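Local coordinates for uncharacterized protein (Bacteroides thetaiotaomicron, PDB 4LB8) that is of unknown function but belongs to the DUF4848 family, is made with a signal sequence, and pairs with a second copy of itself, at residues 32-35 and 36-40; 73-76 and 77-81; 85-88 and 89-93. One frame throughout, in Å; residues are numbered along the deposited sequence.

Contact 1: 32-35 and 36-40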
loop_
_atom_site.group_PDB
_atom_site.type_symbol
_atom_site.label_atom_id
_atom_site.label_comp_id
_atom_site.label_asym_id
_atom_site.label_seq_id
_atom_site.Cartn_x
_atom_site.Cartn_y
_atom_site.Cartn_z
ATOM N N ASP A 32 -35.636 27.916 -1.412
ATOM C CA ASP A 32 -35.480 27.326 -2.745
ATOM C C ASP A 32 -34.094 26.648 -2.903
ATOM O O ASP A 32 -33.349 26.557 -1.928
ATOM C CB ASP A 32 -35.688 28.402 -3.835
ATOM C CG ASP A 32 -35.105 29.764 -3.526
ATOM O OD1 ASP A 32 -33.949 29.830 -3.050
ATOM O OD2 ASP A 32 -35.784 30.762 -3.784
ATOM N N VAL A 33 -33.771 26.154 -4.120
ATOM C CA VAL A 33 -32.501 25.494 -4.391
ATOM C C VAL A 33 -31.336 26.512 -4.233
ATOM O O VAL A 33 -30.292 26.164 -3.663
ATOM C CB VAL A 33 -32.502 24.778 -5.776
ATOM C CG1 VAL A 33 -31.100 24.299 -6.160
ATOM C CG2 VAL A 33 -33.464 23.594 -5.769
ATOM N N GLU A 34 -31.555 27.758 -4.704
ATOM C CA GLU A 34 -30.610 28.878 -4.705
ATOM C C GLU A 34 -30.183 29.232 -3.272
ATOM O O GLU A 34 -28.983 29.378 -3.016
ATOM C CB GLU A 34 -31.241 30.083 -5.434
ATOM C CG GLU A 34 -30.382 31.335 -5.508
ATOM C CD GLU A 34 -31.150 32.645 -5.522
ATOM O OE1 GLU A 34 -32.191 32.743 -4.829
ATOM O OE2 GLU A 34 -30.684 33.592 -6.195
ATOM N N SER A 35 -31.155 29.292 -2.341
ATOM C CA SER A 35 -30.933 29.554 -0.918
ATOM C C SER A 35 -30.063 28.468 -0.300
ATOM O O SER A 35 -29.083 28.776 0.377
ATOM C CB SER A 35 -32.265 29.654 -0.178
ATOM O OG SER A 35 -32.994 30.766 -0.669
ATOM N N TYR A 36 -30.397 27.202 -0.578
ATOM C CA TYR A 36 -29.700 26.024 -0.072
ATOM C C TYR A 36 -28.227 26.017 -0.562
ATOM O O TYR A 36 -27.316 25.956 0.269
ATOM C CB TYR A 36 -30.475 24.728 -0.470
ATOM C CG TYR A 36 -29.599 23.504 -0.584
ATOM C CD1 TYR A 36 -29.026 22.923 0.545
ATOM C CD2 TYR A 36 -29.256 22.985 -1.827
ATOM C CE1 TYR A 36 -28.138 21.857 0.441
ATOM C CE2 TYR A 36 -28.373 21.917 -1.944
ATOM C CZ TYR A 36 -27.809 21.365 -0.806
ATOM O OH TYR A 36 -26.959 20.301 -0.917
ATOM N N GLU A 37 -28.001 26.124 -1.888
ATOM C CA GLU A 37 -26.664 26.100 -2.486
ATOM C C GLU A 37 -25.817 27.248 -1.968
ATOM O O GLU A 37 -24.636 27.043 -1.723
ATOM C CB GLU A 37 -26.730 26.097 -4.020
ATOM C CG GLU A 37 -27.006 24.707 -4.585
ATOM C CD GLU A 37 -27.433 24.634 -6.040
ATOM O OE1 GLU A 37 -27.963 25.647 -6.556
ATOM O OE2 GLU A 37 -27.313 23.538 -6.640
ATOM N N ASN A 38 -26.433 28.432 -1.751
ATOM C CA ASN A 38 -25.763 29.602 -1.195
ATOM C C ASN A 38 -25.382 29.376 0.252
ATOM O O ASN A 38 -24.218 29.594 0.594
ATOM C CB ASN A 38 -26.638 30.840 -1.324
ATOM C CG ASN A 38 -26.361 31.589 -2.596
ATOM O OD1 ASN A 38 -26.811 31.205 -3.691
ATOM N ND2 ASN A 38 -25.529 32.621 -2.485
ATOM N N ALA A 39 -26.339 28.914 1.102
ATOM C CA ALA A 39 -26.080 28.619 2.517
ATOM C C ALA A 39 -25.017 27.521 2.681
ATOM O O ALA A 39 -24.199 27.606 3.591
ATOM C CB ALA A 39 -27.356 28.204 3.211
ATOM N N LEU A 40 -25.001 26.515 1.782
ATOM C CA LEU A 40 -24.019 25.433 1.820
ATOM C C LEU A 40 -22.577 26.020 1.601
ATOM O O LEU A 40 -21.663 25.733 2.399
ATOM C CB LEU A 40 -24.398 24.364 0.759
ATOM C CG LEU A 40 -23.609 23.028 0.711
ATOM C CD1 LEU A 40 -23.893 22.141 1.914
ATOM C CD2 LEU A 40 -23.917 22.286 -0.572
#

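Contact 2: 73-76 and 77-81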
loop_
_atom_site.group_PDB
_atom_site.type_symbol
_atom_site.label_atom_id
_atom_site.label_comp_id
_atom_site.label_asym_id
_atom_site.label_seq_id
_atom_site.Cartn_x
_atom_site.Cartn_y
_atom_site.Cartn_z
ATOM N N GLU A 73 -16.021 12.361 22.187
ATOM C CA GLU A 73 -16.279 11.193 23.039
ATOM C C GLU A 73 -15.306 9.998 22.732
ATOM O O GLU A 73 -14.962 9.270 23.660
ATOM C CB GLU A 73 -17.752 10.747 22.893
ATOM C CG GLU A 73 -18.197 9.676 23.884
ATOM C CD GLU A 73 -19.658 9.261 23.896
ATOM O OE1 GLU A 73 -20.501 9.987 23.318
ATOM O OE2 GLU A 73 -19.964 8.219 24.525
ATOM N N LEU A 74 -14.878 9.784 21.461
ATOM C CA LEU A 74 -13.953 8.684 21.132
ATOM C C LEU A 74 -12.561 8.983 21.718
ATOM O O LEU A 74 -11.905 8.093 22.275
ATOM C CB LEU A 74 -13.868 8.442 19.604
ATOM C CG LEU A 74 -12.987 7.266 19.089
ATOM C CD1 LEU A 74 -13.314 5.943 19.782
ATOM C CD2 LEU A 74 -13.105 7.100 17.571
ATOM N N ASP A 75 -12.137 10.251 21.602
ATOM C CA ASP A 75 -10.865 10.742 22.111
ATOM C C ASP A 75 -10.817 10.622 23.647
ATOM O O ASP A 75 -9.765 10.306 24.196
ATOM C CB ASP A 75 -10.652 12.190 21.672
ATOM C CG ASP A 75 -9.201 12.605 21.720
ATOM O OD1 ASP A 75 -8.448 12.241 20.785
ATOM O OD2 ASP A 75 -8.806 13.281 22.704
ATOM N N LYS A 76 -11.961 10.833 24.323
ATOM C CA LYS A 76 -12.066 10.738 25.775
ATOM C C LYS A 76 -12.054 9.277 26.226
ATOM O O LYS A 76 -11.551 8.991 27.312
ATOM C CB LYS A 76 -13.324 11.468 26.296
ATOM C CG LYS A 76 -13.207 13.001 26.257
ATOM C CD LYS A 76 -14.341 13.704 27.023
ATOM C CE LYS A 76 -14.947 14.879 26.270
ATOM N NZ LYS A 76 -16.205 15.367 26.903
ATOM N N ILE A 77 -12.594 8.356 25.398
ATOM C CA ILE A 77 -12.647 6.919 25.698
ATOM C C ILE A 77 -11.233 6.317 25.635
ATOM O O ILE A 77 -10.921 5.429 26.422
ATOM C CB ILE A 77 -13.651 6.177 24.767
ATOM C CG1 ILE A 77 -15.088 6.354 25.287
ATOM C CG2 ILE A 77 -13.310 4.671 24.635
ATOM C CD1 ILE A 77 -16.204 5.733 24.403
ATOM N N CYS A 78 -10.390 6.805 24.711
ATOM C CA CYS A 78 -9.011 6.360 24.528
ATOM C C CYS A 78 -8.117 6.847 25.674
ATOM O O CYS A 78 -7.078 6.243 25.941
ATOM C CB CYS A 78 -8.483 6.844 23.183
ATOM S SG CYS A 78 -9.316 6.105 21.755
ATOM N N ASN A 79 -8.520 7.943 26.332
ATOM C CA ASN A 79 -7.790 8.561 27.433
ATOM C C ASN A 79 -8.174 7.974 28.803
ATOM O O ASN A 79 -7.307 7.902 29.674
ATOM C CB ASN A 79 -7.999 10.079 27.430
ATOM C CG ASN A 79 -7.373 10.806 26.246
ATOM O OD1 ASN A 79 -6.367 10.369 25.657
ATOM N ND2 ASN A 79 -7.941 11.966 25.897
ATOM N N GLN A 80 -9.442 7.559 28.998
ATOM C CA GLN A 80 -9.892 6.982 30.274
ATOM C C GLN A 80 -9.669 5.451 30.347
ATOM O O GLN A 80 -9.614 4.915 31.455
ATOM C CB GLN A 80 -11.366 7.325 30.571
ATOM C CG GLN A 80 -12.391 6.630 29.678
ATOM C CD GLN A 80 -13.806 6.915 30.099
ATOM O OE1 GLN A 80 -14.533 7.659 29.433
ATOM N NE2 GLN A 80 -14.235 6.313 31.200
ATOM N N ALA A 81 -9.544 4.754 29.192
ATOM C CA ALA A 81 -9.336 3.303 29.168
ATOM C C ALA A 81 -7.927 2.919 29.652
ATOM O O ALA A 81 -6.923 3.347 29.071
ATOM C CB ALA A 81 -9.578 2.751 27.774
#

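Contact 3: 85-88 and 89-93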
loop_
_atom_site.group_PDB
_atom_site.type_symbol
_atom_site.label_atom_id
_atom_site.label_comp_id
_atom_site.label_asym_id
_atom_site.label_seq_id
_atom_site.Cartn_x
_atom_site.Cartn_y
_atom_site.Cartn_z
ATOM N N ALA A 85 -9.459 -4.556 27.320
ATOM C CA ALA A 85 -10.733 -5.105 27.801
ATOM C C ALA A 85 -11.699 -4.024 28.295
ATOM O O ALA A 85 -12.903 -4.185 28.119
ATOM C CB ALA A 85 -10.481 -6.110 28.910
ATOM N N GLU A 86 -11.175 -2.941 28.910
ATOM C CA GLU A 86 -11.958 -1.815 29.424
ATOM C C GLU A 86 -12.431 -0.936 28.261
ATOM O O GLU A 86 -13.597 -0.499 28.237
ATOM C CB GLU A 86 -11.142 -0.992 30.423
ATOM C CG GLU A 86 -12.004 -0.171 31.362
ATOM C CD GLU A 86 -11.337 1.049 31.963
ATOM O OE1 GLU A 86 -10.170 0.943 32.410
ATOM O OE2 GLU A 86 -12.004 2.109 32.018
ATOM N N PHE A 87 -11.516 -0.689 27.295
ATOM C CA PHE A 87 -11.808 0.059 26.079
ATOM C C PHE A 87 -12.934 -0.656 25.344
ATOM O O PHE A 87 -13.941 -0.021 25.027
ATOM C CB PHE A 87 -10.551 0.199 25.192
ATOM C CG PHE A 87 -10.811 0.750 23.809
ATOM C CD1 PHE A 87 -10.964 2.115 23.606
ATOM C CD2 PHE A 87 -10.928 -0.098 22.714
ATOM C CE1 PHE A 87 -11.243 2.619 22.336
ATOM C CE2 PHE A 87 -11.205 0.408 21.445
ATOM C CZ PHE A 87 -11.362 1.762 21.265
ATOM N N ASP A 88 -12.804 -1.990 25.159
ATOM C CA ASP A 88 -13.780 -2.847 24.472
ATOM C C ASP A 88 -15.182 -2.697 25.046
ATOM O O ASP A 88 -16.143 -2.633 24.278
ATOM C CB ASP A 88 -13.345 -4.319 24.497
ATOM C CG ASP A 88 -12.179 -4.638 23.573
ATOM O OD1 ASP A 88 -11.856 -3.793 22.690
ATOM O OD2 ASP A 88 -11.597 -5.739 23.714
ATOM N N VAL A 89 -15.290 -2.567 26.383
ATOM C CA VAL A 89 -16.561 -2.380 27.073
ATOM C C VAL A 89 -17.124 -0.995 26.734
ATOM O O VAL A 89 -18.313 -0.889 26.419
ATOM C CB VAL A 89 -16.421 -2.597 28.601
ATOM C CG1 VAL A 89 -17.749 -2.324 29.326
ATOM C CG2 VAL A 89 -15.931 -4.009 28.895
ATOM N N LEU A 90 -16.265 0.050 26.817
ATOM C CA LEU A 90 -16.613 1.447 26.536
ATOM C C LEU A 90 -17.015 1.635 25.069
ATOM O O LEU A 90 -18.068 2.225 24.782
ATOM C CB LEU A 90 -15.412 2.369 26.847
ATOM C CG LEU A 90 -15.223 2.873 28.274
ATOM C CD1 LEU A 90 -13.789 3.312 28.498
ATOM C CD2 LEU A 90 -16.125 4.049 28.565
ATOM N N TYR A 91 -16.166 1.113 24.153
ATOM C CA TYR A 91 -16.310 1.244 22.708
ATOM C C TYR A 91 -17.536 0.496 22.147
ATOM O O TYR A 91 -18.048 0.917 21.109
ATOM C CB TYR A 91 -15.020 0.796 22.005
ATOM C CG TYR A 91 -14.993 1.070 20.519
ATOM C CD1 TYR A 91 -14.966 2.374 20.027
ATOM C CD2 TYR A 91 -14.955 0.026 19.603
ATOM C CE1 TYR A 91 -14.938 2.629 18.653
ATOM C CE2 TYR A 91 -14.897 0.269 18.232
ATOM C CZ TYR A 91 -14.920 1.570 17.761
ATOM O OH TYR A 91 -14.902 1.777 16.409
ATOM N N GLU A 92 -18.012 -0.577 22.820
ATOM C CA GLU A 92 -19.213 -1.314 22.403
ATOM C C GLU A 92 -20.442 -0.446 22.626
ATOM O O GLU A 92 -21.332 -0.392 21.763
ATOM C CB GLU A 92 -19.367 -2.661 23.142
ATOM C CG GLU A 92 -18.628 -3.826 22.491
ATOM C CD GLU A 92 -18.980 -4.164 21.051
ATOM O OE1 GLU A 92 -20.122 -4.619 20.814
ATOM O OE2 GLU A 92 -18.104 -4.004 20.166
ATOM N N LYS A 93 -20.457 0.273 23.771
ATOM C CA LYS A 93 -21.527 1.187 24.177
ATOM C C LYS A 93 -21.523 2.398 23.235
ATOM O O LYS A 93 -22.582 2.779 22.744
ATOM C CB LYS A 93 -21.378 1.578 25.662
ATOM C CG LYS A 93 -21.635 0.386 26.592
ATOM C CD LYS A 93 -21.307 0.641 28.059
ATOM C CE LYS A 93 -21.905 -0.401 28.991
ATOM N NZ LYS A 93 -21.188 -1.706 28.932
#

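Contact 1: 32-35 and 36-40
Val-33 and Glu-37 lie side by side one turn apart where helix 33-44 begins, with Val-33 CG1 3.4 Å from Glu-37 OE1. The tight part is the N-cap just before them. Asp-32 OD1 takes two bonds from Ser-35: the backbone N at 2.9 Å comes in nearly along the C-O axis, and Ser-35 OG at 2.7 Å from above the carboxylate plane. OG can reach because it stands beside its own backbone N (chi1 -64°). The first turn is closed by the hydrogen bonds Glu-37 N to Val-33 O at 2.9 Å, almost straight at 172°, and Ala-39 N to Ser-35 O at 2.8 Å. Tyr-36 puts its ring edge near Val-33 O, its ring packs on Phe-30 and Phe-133, and its OH is bonded to Asn-123. Looser is the solvent side, where the exposed side chains of Glu-34 and Asn-38 run alongside each other, their flat ends nearly perpendicular. Glu-37 also packs on Ile-191 of the second subunit. One carboxylate oxygen thus fixes both the amide and the hydroxyl of Ser-35, and the negative charge of Asp-32 probably suits the positive end of the helix dipole.

Contact 2: 73-76 and 77-81
Ile-77 reaches back over the carbonyl of Glu-73 on the last turns of helix 63-80, which forms an antiparallel helical hairpin with helix 84-98. The CB-CG1-CD1 branch of the isoleucine runs past Glu-73 O. Ile-77 CB lies 3.5 Å from Glu-73 O, and it also lies close to the carbonyl of Leu-74. Ile-77 CG1, held beside the backbone N and anti to the carbonyl carbon (chi1 -81°), comes closer, at 3.3 Å from the same Glu-73 O. At the tip of the extended branch, Ile-77 CD1 lies 3.8 Å from Glu-73 O and also meets Glu-73 CG. The other branch, CG2, turns to Phe-87, and the side chain as a whole also packs on Leu-90 and Tyr-94 of helix 84-98, while the carboxylate of Glu-73 goes its own way to a salt bridge with Lys-97 and a hydrogen bond with Tyr-98.

On another face Leu-74 CD1 lies loosely, 4.5 Å, from Cys-78 SG, an apolar pair that continues outward to Phe-204 of the second subunit, against which Cys-78 packs. The outer surface is polar: the Asp-75 carboxylate and the Asn-79 amide stand almost at right angles to each other, with Asp-75 OD2 and Asn-79 ND2 3.6 Å apart.

The backbone slackens toward the end of the helix. Asn-79 N has only weak bonds, to the carbonyls of Asp-75 and Lys-76, whereas Gln-80 N still reaches Lys-76 O at 3.1 Å; Ala-81 then leaves helical geometry. Gln-80 takes a cramped first torsion, with CG between its backbone N and carbonyl carbon (chi1 70°), and this sets Gln-80 CG 3.4 Å from Lys-76 O.

Contact 3: 85-88 and 89-93
Phe-87 and Tyr-91 stand side by side one turn apart on helix 84-98, the second arm of a helical hairpin with helix 63-80. Their ring planes are only 13° from parallel but slid apart, centroids 5.1 Å from each other, so that the rings barely overlap. Within the helix, the tyrosine's CB covers one face of the Phe-87 ring, offset toward the rim: Tyr-91 CB makes a CH-pi contact 4.0 Å from the centroid of that ring, and Phe-87 CZ approaches Tyr-91 CG at 3.8 Å.

Both side chains start with CG anti to the backbone N (chi1 170° for Phe-87, -172° for Tyr-91), which sends the two rings off the helix in the same direction. Beneath them Tyr-91 N bonds to Phe-87 O at 2.6 Å and ties the two residues together. Farther out, Tyr-91 OH is hydrogen-bonded to Leu-112 O, which fixes the far end of its ring, and Leu-74 and Phe-104 pack against the tyrosine. Phe-87 in turn stacks with Phe-204 of the second subunit. With an alanine here in place of Phe-87, Tyr-91 CB would probably lose its aromatic face and Phe-204 of the second subunit its stacking mate.

Round the helix, Glu-86 and Leu-90 run in the same direction, Glu-86 OE2 lying 4.1 Å from Leu-90 CD1, while Glu-86 OE1 accepts from Ala-82 N and joins the helix to the turn before it. On the solvent face Asp-88 O accepts from Glu-92 N at 3.1 Å, and Glu-92 CG rests 3.3 Å from that same Asp-88 O.

In the fold
Contacts 2 and 3 lie on the two arms of one helical hairpin: their centres are 10 Å apart and they touch directly, Ile-77 CG2 meeting Phe-87 CD1 at 3.6 Å and Gln-80 CG meeting Leu-90 CD1 at 3.8 Å. Phe-204 of the second subunit is shared, packing on Cys-78 and Ala-81 of contact 2 and on Phe-87 of contact 3. Contact 1, on helix 33-44, stands apart, its centre 38 Å from that of contact 2 and 42 Å from that of contact 3. It too faces the other subunit, where Ile-191 and Val-258 belong to strands of the large antiparallel sheet. As the function is unknown, no active site can be placed relative to them.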